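Local coordinates for peptide ABC transporter, peptide-binding protein (Enterococcus faecalis, PDB 3O6P), which probably binds peptides for uptake by an ABC transporter and is represented here by one piece from the later part of the full-length protein, at residues Thr215-Gly218 / Asp219-Val222; Asn22-Leu25 / Arg26-Ile29; Lys204-Asp207 / Asp208-Ala212; Leu53-Ala56 / Asp57-Lys60; Lys66-Ala69 / Lys70-Ser74. All blocks are in the same frame, centred on the assembly; numbering follows the deposited sequence. Where two conformers were deposited one is given.

Overall arrangement
Contact 1 is the most buried of the five and lies nearest the centre of the chain; contacts 2 to 5 are partly buried. Contacts 1 and 3 share helix 202-218, whose C-terminal end is stopped by backbone bonds in contact 1 and whose N-terminal half carries selenomethionine, tryptophan and a salt bridge in contact 3. Arg26 and Lys27 of contact 2, on helix 23-31, reach the loop of contact 1. Contacts 4 and 5 follow closely along the chain, with centres about 8 Å apart: a water-bridged loop, then a short capped helix. Phe68 of contact 5 packs against contact 3, whereas contacts 2 and 4 lie on opposite sides of the chain's centre.

Contact 1: Thr215-Gly218 / Asp219-Val222; sequences TIMG and DMGV
Ile216 and Met217 send their side chains forward, past the end of helix 202-218, to meet Val222 beyond a Schellman motif. Both cross the valine at a slant and converge on its CG1. Met220, the C-prime residue, has a positive phi of 42°, and this reversal brings Gly221 N back to Ile216 O at 2.9 Å, in the carbonyl plane. The companion bond, from Met220 N to Met217 O, is weak at 3.3 Å. Ile216 places CG1 trans to its own N (chi1 -167°), which sends that branch along the outgoing chain. Gly221 has no side chain, and its CA can therefore lie 3.9 Å from Ile216 CG1. The tip of the isoleucine, CD1, then meets Val222 CG1 at 3.8 Å. Met217, a selenomethionine, has an unbranched chain that can curl through successive bends at chi2 and chi3, and the curl carries CE to 4.0 Å from the same Val222 CG1 and 4.3 Å from Met220 SE. Val222 was modelled in two conformers, and the contacts of CG1 belong to one of them. The polar side of the turn belongs to Asp219. Its OD1 lies near Thr215 O, another acceptor, and is satisfied by Tyr182 OH, while OD2 accepts from Asn184 and makes a salt bridge with Arg26. Phe171, Tyr182 and Phe187 also pack on Ile216. Val222 O, buried and without a hydrogen-bond partner anywhere in the model, has Met217 CE 3.5 Å away.

Contact 2: Asn22-Leu25 / Arg26-Ile29; sequences NANL and RKAI
With CG trans to its carbonyl carbon (chi1 -57°) and a bend at chi3 (-63°), Arg26 folds its guanidinium back over Ala23, whose CA stands 3.6 Å above the plane of the group, over its centre. Ala23 CB touches Arg26 NH2 at 3.6 Å; the small alanine lets the flat group come this close to the backbone. Three bonds to outside carbonyls help to set its rotation: NH1 donates to Phe20 O, NH2 to Asp219 O and NE, weakly, to Met220 O. Lys27, extended beyond CG, instead runs back past Ala23 O, which lies 3.3 Å from Lys27 CG. Its NZ donates to water 1 at 2.8 Å, and that water donates to Asn24 OD1 at 2.7 Å. Ahead of them Asn22 is the N-cap of helix 23-31: its OD1 accepts from Leu25 N at 2.9 Å on a lone pair in the amide plane, meeting an N-H of the first turn that has no helical carbonyl to use. Leu25 CD1 and Ile29 CD1 pack at 4.0 Å one turn apart. Leu25 and Ile29 press on strand 99-106 at Leu99 and Met101, Ile29 and Arg26 also touch strand 5-11, and the amides of Asn22 and Asn24 both donate to Glu93 of helix 80-94.

Contact 3: Lys204-Asp207 / Asp208-Ala212; sequences KRWD and DMLNA
Met209, a selenomethionine, lies one turn beyond Arg205 and folds its chain back across that residue. Its CB sits 3.6 Å from Arg205 O, and CG comes closer to the same oxygen, at 3.3 Å. From there SE rises over one face of the Arg205 guanidinium, 3.6 Å above the plane and offset toward its rim. A bend at chi3 (-63°) then turns the methyl toward Trp206, and CE ends 3.6 Å from Arg205 NH1 and 3.8 Å from Trp206 CE3. The guanidinium itself is steered by a salt bridge from NH2 to Asp163 and a bond from NE to Ala194 O. These residues lie on helix 202-218, which a short loop joins to the last strand, 223-228, of the mixed sheet. The same i to i+4 spacing sets Leu210 against Trp206: CG of Leu210 stands over one face of the indole, and Leu210 CD1 reaches Trp206 NE1 at 3.5 Å. That N-H, in the Glu71 conformer described, donates to Glu71 OE1 of helix 68-72, so the indole packs through its face and bonds through its N-H. On another side of the helix Lys204, solvent-exposed, bends at chi4 (-85°) to bring NZ 2.7 Å from Asp208 OD2, a salt bridge that takes the syn lone pair of the carboxylate.

Contact 4: Leu53-Ala56 / Asp57-Lys60; sequences LVPA and DMAK
Val54 CG1 and the methyl CE of Met58, a selenomethionine, touch at 3.7 Å, their side chains crossing at about a right angle. This is the compact side of the loop between helices 35-43 and 68-72. Met58 extends through chi1 and chi2 and bends only at chi3 (72°), which swings CE onto the valine, while SE passes Pro55 CD at 4.3 Å. Phe167 packs on both Pro55 and Met58, and Leu168 and Phe68 on Val54, so Val54 and Pro55 are buried, and Met58 partly so. The other side is loose and wet. Asp57 is exposed, with a positive phi of 60° that aspartate tolerates better than most residues, and no direct hydrogen bond joins the two halves. Water 3 lies by Ala56 O at an unusually short distance, doubtful in detail, and donates weakly to Asp57 O. Deeper in the bend, water 2 donates to Pro55 O at 2.7 Å and accepts from Ala59 N at 3.1 Å, bridging the two halves of the loop. Proline has no N-H to offer, which suits it to an irregular loop. Lacking direct bonds between its halves, the bend probably keeps its shape through side-chain packing, bridging water and bonds to other parts of the chain, such as Ala56 N to Gln227 OE1.

Contact 5: Lys66-Ala69 / Lys70-Ser74; sequences KDFA and KEAGS
The backbone from Asp67 to Gly73 winds into the short helix 68-72, with Glu71 N bonded to Asp67 O at 3.0 Å and Ala72 N to Phe68 O at 2.9 Å, and it leaves the helix where Gly73 takes a positive phi of 72°, readily adopted by a residue without a side chain. Asp67 is the N-cap. Its carboxylate swings trans to the backbone N (chi1 -176°), and OD2 accepts weakly from Ala69 N at 3.2 Å and from Lys70 N at 3.4 Å; one oxygen thus serves two N-H groups of the first turn, and the negative charge probably suits the positive end of the helix dipole. OD1 takes a weak bond from Asp57 N. Lys70 crosses this aspartate at about a right angle, laying CD 3.8 Å from Asp67 CB, but its extended chain carries the amine off toward solvent, so they form no salt bridge. Lys66 and Glu71 also cross nearly squarely. The aliphatic part of the lysine touches the carboxylate, Lys66 CB to Glu71 OE1 at 3.5 Å, while Lys66 NZ, 4.9 Å from Glu71 OE1, makes a long, weak ion pair with Asp61. The polar end of Glu71 is held by Trp206. On the inner side Phe68 CE2 approaches Ala72 CB at 4.4 Å. The Phe68 ring meets Trp206 edge-to-face and packs on Met209 and Leu210 of helix 202-218; its backbone bonds to Ala59, and Ala69 rests on Ala56, seating the short helix between the preceding loop and the long helix.

Contact 1: Thr215-Gly218 / Asp219-Val222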
loop_
_atom_site.group_PDB
_atom_site.type_symbol
_atom_site.label_atom_id
_atom_site.label_comp_id
_atom_site.label_asym_id
_atom_site.label_seq_id
_atom_site.Cartn_x
_atom_site.Cartn_y
_atom_site.Cartn_z
ATOM N N THR A 215 -11.486 1.983 -3.030
ATOM C CA THR A 215 -11.533 0.528 -3.253
ATOM C C THR A 215 -10.234 -0.153 -2.794
ATOM O O THR A 215 -10.270 -1.116 -2.029
ATOM C CB THR A 215 -11.789 0.214 -4.727
ATOM O OG1 THR A 215 -13.065 0.770 -5.104
ATOM C CG2 THR A 215 -11.814 -1.310 -4.966
ATOM N N ILE A 216 -9.100 0.365 -3.234
ATOM C CA ILE A 216 -7.819 -0.256 -2.853
ATOM C C ILE A 216 -7.526 -0.091 -1.367
ATOM O O ILE A 216 -6.969 -0.993 -0.749
ATOM C CB ILE A 216 -6.644 0.196 -3.753
ATOM C CG1 ILE A 216 -5.419 -0.700 -3.520
ATOM C CG2 ILE A 216 -6.349 1.693 -3.595
ATOM C CD1 ILE A 216 -4.325 -0.486 -4.559
HETATM N N MSE A 217 -7.950 1.030 -0.769
HETATM C CA MSE A 217 -7.778 1.160 0.684
HETATM C C MSE A 217 -8.756 0.291 1.442
HETATM O O MSE A 217 -8.441 -0.209 2.540
HETATM C CB MSE A 217 -7.872 2.622 1.098
HETATM C CG MSE A 217 -6.639 3.398 0.618
HETATM SE SE MSE A 217 -4.942 2.830 1.403
HETATM C CE MSE A 217 -4.346 1.589 0.030
ATOM N N GLY A 218 -9.933 0.067 0.840
ATOM C CA GLY A 218 -10.975 -0.743 1.495
ATOM C C GLY A 218 -10.627 -2.219 1.586
ATOM O O GLY A 218 -11.068 -2.894 2.510
ATOM N N ASP A 219 -9.862 -2.732 0.627
ATOM C CA ASP A 219 -9.385 -4.123 0.736
ATOM C C ASP A 219 -7.862 -4.175 0.940
ATOM O O ASP A 219 -7.266 -5.219 0.792
ATOM C CB ASP A 219 -9.893 -5.083 -0.390
ATOM C CG ASP A 219 -9.231 -4.854 -1.723
ATOM O OD1 ASP A 219 -8.544 -3.814 -1.881
ATOM O OD2 ASP A 219 -9.397 -5.726 -2.625
HETATM N N MSE A 220 -7.270 -3.030 1.309
HETATM C CA MSE A 220 -5.830 -2.887 1.577
HETATM C C MSE A 220 -4.963 -3.628 0.565
HETATM O O MSE A 220 -4.120 -4.457 0.921
HETATM C CB MSE A 220 -5.479 -3.264 3.038
HETATM C CG MSE A 220 -4.144 -2.728 3.519
HETATM SE SE MSE A 220 -4.099 -0.790 3.614
HETATM C CE MSE A 220 -5.489 -0.488 4.934
ATOM N N GLY A 221 -5.128 -3.269 -0.703
ATOM C CA GLY A 221 -4.437 -3.996 -1.772
ATOM C C GLY A 221 -2.944 -3.745 -1.795
ATOM O O GLY A 221 -2.172 -4.581 -2.335
ATOM N N VAL A 222 -2.546 -2.601 -1.234
ATOM C CA VAL A 222 -1.158 -2.236 -0.983
ATOM C C VAL A 222 -1.153 -1.561 0.404
ATOM O O VAL A 222 -2.189 -1.041 0.821
ATOM C CB VAL A 222 -0.621 -1.288 -2.101
ATOM C CG1 VAL A 222 -1.419 0.022 -2.146
ATOM C CG2 VAL A 222 0.869 -1.012 -1.918
#

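Contact 2: Asn22-Leu25 / Arg26-Ile29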
loop_
_atom_site.group_PDB
_atom_site.type_symbol
_atom_site.label_atom_id
_atom_site.label_comp_id
_atom_site.label_asym_id
_atom_site.label_seq_id
_atom_site.Cartn_x
_atom_site.Cartn_y
_atom_site.Cartn_z
ATOM N N ASN A 22 -5.668 -12.830 0.813
ATOM C CA ASN A 22 -6.695 -12.688 1.816
ATOM C C ASN A 22 -6.722 -11.254 2.370
ATOM O O ASN A 22 -5.736 -10.787 2.948
ATOM C CB ASN A 22 -6.460 -13.698 2.949
ATOM C CG ASN A 22 -7.528 -13.609 4.009
ATOM O OD1 ASN A 22 -7.494 -12.716 4.873
ATOM N ND2 ASN A 22 -8.504 -14.518 3.951
ATOM N N ALA A 23 -7.837 -10.561 2.180
ATOM C CA ALA A 23 -7.936 -9.147 2.580
ATOM C C ALA A 23 -7.780 -8.957 4.071
ATOM O O ALA A 23 -7.185 -7.974 4.505
ATOM C CB ALA A 23 -9.268 -8.544 2.082
ATOM N N ASN A 24 -8.283 -9.897 4.870
ATOM C CA ASN A 24 -8.086 -9.786 6.318
ATOM C C ASN A 24 -6.621 -9.854 6.761
ATOM O O ASN A 24 -6.228 -9.147 7.700
ATOM C CB ASN A 24 -8.930 -10.800 7.068
ATOM C CG ASN A 24 -10.405 -10.435 7.019
ATOM O OD1 ASN A 24 -10.764 -9.263 7.185
ATOM N ND2 ASN A 24 -11.264 -11.422 6.768
ATOM N N LEU A 25 -5.815 -10.674 6.091
ATOM C CA LEU A 25 -4.376 -10.671 6.372
ATOM C C LEU A 25 -3.728 -9.348 5.988
ATOM O O LEU A 25 -2.918 -8.804 6.756
ATOM C CB LEU A 25 -3.643 -11.858 5.713
ATOM C CG LEU A 25 -2.104 -11.839 5.817
ATOM C CD1 LEU A 25 -1.637 -11.840 7.293
ATOM C CD2 LEU A 25 -1.488 -13.020 5.040
ATOM N N ARG A 26 -4.059 -8.831 4.811
ATOM C CA ARG A 26 -3.488 -7.555 4.419
ATOM C C ARG A 26 -3.839 -6.427 5.425
ATOM O O ARG A 26 -2.985 -5.625 5.812
ATOM C CB ARG A 26 -3.914 -7.190 3.012
ATOM C CG ARG A 26 -3.538 -8.237 1.963
ATOM C CD ARG A 26 -3.683 -7.639 0.544
ATOM N NE ARG A 26 -5.066 -7.250 0.214
ATOM C CZ ARG A 26 -5.975 -8.027 -0.376
ATOM N NH1 ARG A 26 -5.702 -9.305 -0.696
ATOM N NH2 ARG A 26 -7.186 -7.520 -0.610
ATOM N N LYS A 27 -5.077 -6.423 5.885
ATOM C CA LYS A 27 -5.510 -5.495 6.920
ATOM C C LYS A 27 -4.799 -5.745 8.258
ATOM O O LYS A 27 -4.435 -4.774 8.929
ATOM C CB LYS A 27 -7.040 -5.552 7.075
ATOM C CG LYS A 27 -7.763 -4.982 5.827
ATOM C CD LYS A 27 -9.226 -5.312 5.860
ATOM C CE LYS A 27 -9.771 -4.954 4.482
ATOM N NZ LYS A 27 -11.252 -5.139 4.452
ATOM N N ALA A 28 -4.616 -7.022 8.659
ATOM C CA ALA A 28 -3.942 -7.307 9.938
ATOM C C ALA A 28 -2.527 -6.718 9.899
ATOM O O ALA A 28 -2.060 -6.096 10.877
ATOM C CB ALA A 28 -3.899 -8.811 10.196
ATOM N N ILE A 29 -1.873 -6.854 8.743
ATOM C CA ILE A 29 -0.519 -6.306 8.555
ATOM C C ILE A 29 -0.572 -4.779 8.717
ATOM O O ILE A 29 0.206 -4.199 9.510
ATOM C CB ILE A 29 0.041 -6.751 7.188
ATOM C CG1 ILE A 29 0.433 -8.237 7.278
ATOM C CG2 ILE A 29 1.249 -5.906 6.796
ATOM C CD1 ILE A 29 0.729 -8.902 5.898
HETATM O O HOH W 1 -11.803 -7.742 5.265
#

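Contact 3: Lys204-Asp207 / Asp208-Ala212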
loop_
_atom_site.group_PDB
_atom_site.type_symbol
_atom_site.label_atom_id
_atom_site.label_comp_id
_atom_site.label_asym_id
_atom_site.label_seq_id
_atom_site.Cartn_x
_atom_site.Cartn_y
_atom_site.Cartn_z
ATOM N N LYS A 204 -17.070 13.246 -13.375
ATOM C CA LYS A 204 -17.150 11.791 -13.342
ATOM C C LYS A 204 -15.747 11.213 -13.154
ATOM O O LYS A 204 -15.569 10.255 -12.412
ATOM C CB LYS A 204 -17.809 11.214 -14.604
ATOM C CG LYS A 204 -18.002 9.701 -14.449
ATOM C CD LYS A 204 -18.520 8.978 -15.670
ATOM C CE LYS A 204 -18.442 7.461 -15.416
ATOM N NZ LYS A 204 -17.103 6.864 -15.719
ATOM N N ARG A 205 -14.751 11.796 -13.822
ATOM C CA ARG A 205 -13.370 11.294 -13.693
ATOM C C ARG A 205 -12.887 11.410 -12.234
ATOM O O ARG A 205 -12.228 10.505 -11.680
ATOM C CB ARG A 205 -12.432 12.025 -14.664
ATOM C CG ARG A 205 -10.985 11.582 -14.522
ATOM C CD ARG A 205 -10.082 12.129 -15.636
ATOM N NE ARG A 205 -8.729 11.623 -15.408
ATOM C CZ ARG A 205 -7.803 12.258 -14.691
ATOM N NH1 ARG A 205 -8.069 13.446 -14.148
ATOM N NH2 ARG A 205 -6.599 11.712 -14.524
ATOM N N TRP A 206 -13.209 12.532 -11.612
ATOM C CA TRP A 206 -12.844 12.734 -10.205
ATOM C C TRP A 206 -13.503 11.681 -9.319
ATOM O O TRP A 206 -12.863 11.087 -8.434
ATOM C CB TRP A 206 -13.278 14.141 -9.763
ATOM C CG TRP A 206 -12.896 14.518 -8.345
ATOM C CD1 TRP A 206 -13.724 14.553 -7.252
ATOM C CD2 TRP A 206 -11.599 14.938 -7.879
ATOM N NE1 TRP A 206 -13.022 14.961 -6.144
ATOM C CE2 TRP A 206 -11.722 15.213 -6.498
ATOM C CE3 TRP A 206 -10.348 15.117 -8.498
ATOM C CZ2 TRP A 206 -10.641 15.654 -5.718
ATOM C CZ3 TRP A 206 -9.273 15.575 -7.720
ATOM C CH2 TRP A 206 -9.429 15.815 -6.346
ATOM N N ASP A 207 -14.791 11.451 -9.540
ATOM C CA ASP A 207 -15.500 10.471 -8.738
ATOM C C ASP A 207 -14.968 9.047 -8.986
ATOM O O ASP A 207 -14.893 8.242 -8.059
ATOM C CB ASP A 207 -17.014 10.574 -8.956
ATOM C CG ASP A 207 -17.641 11.771 -8.233
ATOM O OD1 ASP A 207 -16.970 12.437 -7.416
ATOM O OD2 ASP A 207 -18.826 12.062 -8.495
ATOM N N ASP A 208 -14.592 8.742 -10.231
ATOM C CA ASP A 208 -13.961 7.445 -10.544
ATOM C C ASP A 208 -12.634 7.274 -9.781
ATOM O O ASP A 208 -12.354 6.206 -9.202
ATOM C CB ASP A 208 -13.724 7.318 -12.046
ATOM C CG ASP A 208 -14.989 6.970 -12.808
ATOM O OD1 ASP A 208 -15.861 6.269 -12.237
ATOM O OD2 ASP A 208 -15.091 7.354 -13.989
HETATM N N MSE A 209 -11.831 8.332 -9.743
HETATM C CA MSE A 209 -10.552 8.243 -9.044
HETATM C C MSE A 209 -10.755 8.108 -7.538
HETATM O O MSE A 209 -10.059 7.315 -6.888
HETATM C CB MSE A 209 -9.660 9.431 -9.369
HETATM C CG MSE A 209 -9.234 9.433 -10.859
HETATM SE SE MSE A 209 -7.964 10.811 -11.258
HETATM C CE MSE A 209 -9.049 12.367 -10.851
ATOM N N LEU A 210 -11.706 8.868 -6.975
ATOM C CA LEU A 210 -12.048 8.713 -5.542
ATOM C C LEU A 210 -12.492 7.287 -5.216
ATOM O O LEU A 210 -12.074 6.708 -4.203
ATOM C CB LEU A 210 -13.168 9.674 -5.141
ATOM C CG LEU A 210 -12.777 11.136 -4.959
ATOM C CD1 LEU A 210 -14.070 11.924 -4.748
ATOM C CD2 LEU A 210 -11.862 11.287 -3.756
ATOM N N ASN A 211 -13.346 6.730 -6.074
ATOM C CA ASN A 211 -13.784 5.364 -5.898
ATOM C C ASN A 211 -12.652 4.342 -5.999
ATOM O O ASN A 211 -12.648 3.350 -5.242
ATOM C CB ASN A 211 -14.946 5.029 -6.845
ATOM C CG ASN A 211 -16.271 5.544 -6.328
ATOM O OD1 ASN A 211 -16.559 5.430 -5.138
ATOM N ND2 ASN A 211 -17.096 6.105 -7.226
ATOM N N ALA A 212 -11.698 4.598 -6.899
ATOM C CA ALA A 212 -10.502 3.753 -6.999
ATOM C C ALA A 212 -9.707 3.781 -5.698
ATOM O O ALA A 212 -9.380 2.725 -5.126
ATOM C CB ALA A 212 -9.620 4.174 -8.168
#

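Contact 4: Leu53-Ala56 / Asp57-Lys60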
loop_
_atom_site.group_PDB
_atom_site.type_symbol
_atom_site.label_atom_id
_atom_site.label_comp_id
_atom_site.label_asym_id
_atom_site.label_seq_id
_atom_site.Cartn_x
_atom_site.Cartn_y
_atom_site.Cartn_z
ATOM N N LEU A 53 -3.294 6.059 -0.362
ATOM C CA LEU A 53 -2.325 5.865 -1.421
ATOM C C LEU A 53 -1.996 7.197 -2.073
ATOM O O LEU A 53 -0.824 7.567 -2.188
ATOM C CB LEU A 53 -2.863 4.869 -2.455
ATOM C CG LEU A 53 -2.001 4.721 -3.710
ATOM C CD1 LEU A 53 -0.590 4.211 -3.344
ATOM C CD2 LEU A 53 -2.654 3.803 -4.752
ATOM N N VAL A 54 -3.009 7.913 -2.523
ATOM C CA VAL A 54 -2.738 9.209 -3.186
ATOM C C VAL A 54 -2.321 10.204 -2.090
ATOM O O VAL A 54 -3.015 10.306 -1.065
ATOM C CB VAL A 54 -4.010 9.711 -3.902
ATOM C CG1 VAL A 54 -3.830 11.148 -4.414
ATOM C CG2 VAL A 54 -4.363 8.781 -5.066
ATOM N N PRO A 55 -1.190 10.921 -2.276
ATOM C CA PRO A 55 -0.774 11.904 -1.250
ATOM C C PRO A 55 -1.810 12.979 -0.985
ATOM O O PRO A 55 -2.551 13.371 -1.892
ATOM C CB PRO A 55 0.467 12.555 -1.871
ATOM C CG PRO A 55 1.013 11.494 -2.726
ATOM C CD PRO A 55 -0.161 10.784 -3.319
ATOM N N ALA A 56 -1.837 13.446 0.258
ATOM C CA ALA A 56 -2.625 14.602 0.684
ATOM C C ALA A 56 -1.991 15.901 0.209
ATOM O O ALA A 56 -0.787 15.959 -0.019
ATOM C CB ALA A 56 -2.745 14.612 2.206
ATOM N N ASP A 57 -2.808 16.944 0.096
ATOM C CA ASP A 57 -2.360 18.288 -0.312
ATOM C C ASP A 57 -1.730 18.285 -1.687
ATOM O O ASP A 57 -0.813 19.065 -1.947
ATOM C CB ASP A 57 -1.367 18.893 0.693
ATOM C CG ASP A 57 -1.928 18.989 2.089
ATOM O OD1 ASP A 57 -3.128 19.293 2.237
ATOM O OD2 ASP A 57 -1.158 18.760 3.050
HETATM N N MSE A 58 -2.220 17.424 -2.575
HETATM C CA MSE A 58 -1.654 17.349 -3.922
HETATM C C MSE A 58 -2.646 17.694 -5.026
HETATM O O MSE A 58 -2.334 18.498 -5.911
HETATM C CB MSE A 58 -1.052 15.967 -4.183
HETATM C CG MSE A 58 -0.380 15.887 -5.533
HETATM SE SE MSE A 58 0.100 14.076 -5.999
HETATM C CE MSE A 58 -1.664 13.342 -6.377
ATOM N N ALA A 59 -3.828 17.083 -4.978
ATOM C CA ALA A 59 -4.854 17.296 -6.010
ATOM C C ALA A 59 -6.159 17.861 -5.450
ATOM O O ALA A 59 -6.652 17.408 -4.405
ATOM C CB ALA A 59 -5.122 16.002 -6.770
ATOM N N LYS A 60 -6.708 18.845 -6.171
ATOM C CA LYS A 60 -7.949 19.523 -5.794
ATOM C C LYS A 60 -9.122 19.187 -6.736
ATOM O O LYS A 60 -8.948 19.085 -7.961
ATOM C CB LYS A 60 -7.736 21.048 -5.755
HETATM O O HOH W 2 -4.467 15.179 -2.664
HETATM O O HOH W 3 1.323 17.006 -0.940
#

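Contact 5: Lys66-Ala69 / Lys70-Ser74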
loop_
_atom_site.group_PDB
_atom_site.type_symbol
_atom_site.label_atom_id
_atom_site.label_comp_id
_atom_site.label_asym_id
_atom_site.label_seq_id
_atom_site.Cartn_x
_atom_site.Cartn_y
_atom_site.Cartn_z
ATOM N N LYS A 66 -11.535 21.257 -2.917
ATOM C CA LYS A 66 -11.392 20.155 -1.958
ATOM C C LYS A 66 -10.265 19.206 -2.297
ATOM O O LYS A 66 -10.068 18.826 -3.451
ATOM C CB LYS A 66 -12.697 19.397 -1.789
ATOM C CG LYS A 66 -13.839 20.272 -1.278
ATOM C CD LYS A 66 -15.179 19.523 -1.299
ATOM C CE LYS A 66 -15.656 19.212 -2.730
ATOM N NZ LYS A 66 -15.859 20.451 -3.546
ATOM N N ASP A 67 -9.513 18.834 -1.271
ATOM C CA ASP A 67 -8.385 17.955 -1.460
ATOM C C ASP A 67 -8.840 16.526 -1.749
ATOM O O ASP A 67 -9.764 16.033 -1.105
ATOM C CB ASP A 67 -7.514 17.965 -0.209
ATOM C CG ASP A 67 -6.267 17.137 -0.375
ATOM O OD1 ASP A 67 -5.500 17.367 -1.340
ATOM O OD2 ASP A 67 -6.045 16.257 0.457
ATOM N N PHE A 68 -8.186 15.867 -2.703
ATOM C CA PHE A 68 -8.485 14.462 -3.004
ATOM C C PHE A 68 -8.453 13.585 -1.756
ATOM O O PHE A 68 -9.360 12.782 -1.536
ATOM C CB PHE A 68 -7.493 13.889 -4.021
ATOM C CG PHE A 68 -7.840 12.493 -4.481
ATOM C CD1 PHE A 68 -8.706 12.284 -5.559
ATOM C CD2 PHE A 68 -7.301 11.386 -3.830
ATOM C CE1 PHE A 68 -9.031 10.979 -5.976
ATOM C CE2 PHE A 68 -7.610 10.090 -4.229
ATOM C CZ PHE A 68 -8.479 9.885 -5.313
ATOM N N ALA A 69 -7.380 13.689 -0.972
ATOM C CA ALA A 69 -7.234 12.815 0.208
ATOM C C ALA A 69 -8.332 13.073 1.241
ATOM O O ALA A 69 -8.856 12.131 1.843
ATOM C CB ALA A 69 -5.844 12.953 0.832
ATOM N N LYS A 70 -8.696 14.340 1.439
ATOM C CA LYS A 70 -9.765 14.667 2.386
ATOM C C LYS A 70 -11.110 14.097 1.922
ATOM O O LYS A 70 -11.876 13.552 2.726
ATOM C CB LYS A 70 -9.868 16.175 2.618
ATOM C CG LYS A 70 -8.686 16.785 3.319
ATOM C CD LYS A 70 -8.816 18.310 3.306
ATOM C CE LYS A 70 -7.813 18.993 4.223
ATOM N NZ LYS A 70 -8.308 20.345 4.653
ATOM N N GLU A 71 -11.389 14.221 0.627
ATOM C CA GLU A 71 -12.621 13.697 0.055
ATOM C C GLU A 71 -12.696 12.170 0.127
ATOM O O GLU A 71 -13.769 11.607 0.369
ATOM C CB GLU A 71 -12.787 14.164 -1.393
ATOM C CG GLU A 71 -13.312 15.572 -1.523
ATOM C CD GLU A 71 -13.791 15.872 -2.930
ATOM O OE1 GLU A 71 -12.995 16.440 -3.697
ATOM O OE2 GLU A 71 -14.943 15.528 -3.278
ATOM N N ALA A 72 -11.558 11.510 -0.083
ATOM C CA ALA A 72 -11.510 10.060 -0.086
ATOM C C ALA A 72 -11.698 9.528 1.331
ATOM O O ALA A 72 -12.239 8.443 1.516
ATOM C CB ALA A 72 -10.175 9.557 -0.691
ATOM N N GLY A 73 -11.281 10.303 2.321
ATOM C CA GLY A 73 -11.141 9.775 3.699
ATOM C C GLY A 73 -9.947 8.827 3.856
ATOM O O GLY A 73 -9.177 8.606 2.924
ATOM N N SER A 74 -9.782 8.278 5.060
ATOM C CA SER A 74 -8.681 7.373 5.333
ATOM C C SER A 74 -9.210 6.080 5.907
ATOM O O SER A 74 -10.050 6.113 6.821
ATOM C CB SER A 74 -7.714 7.996 6.364
ATOM O OG SER A 74 -6.638 7.097 6.625
#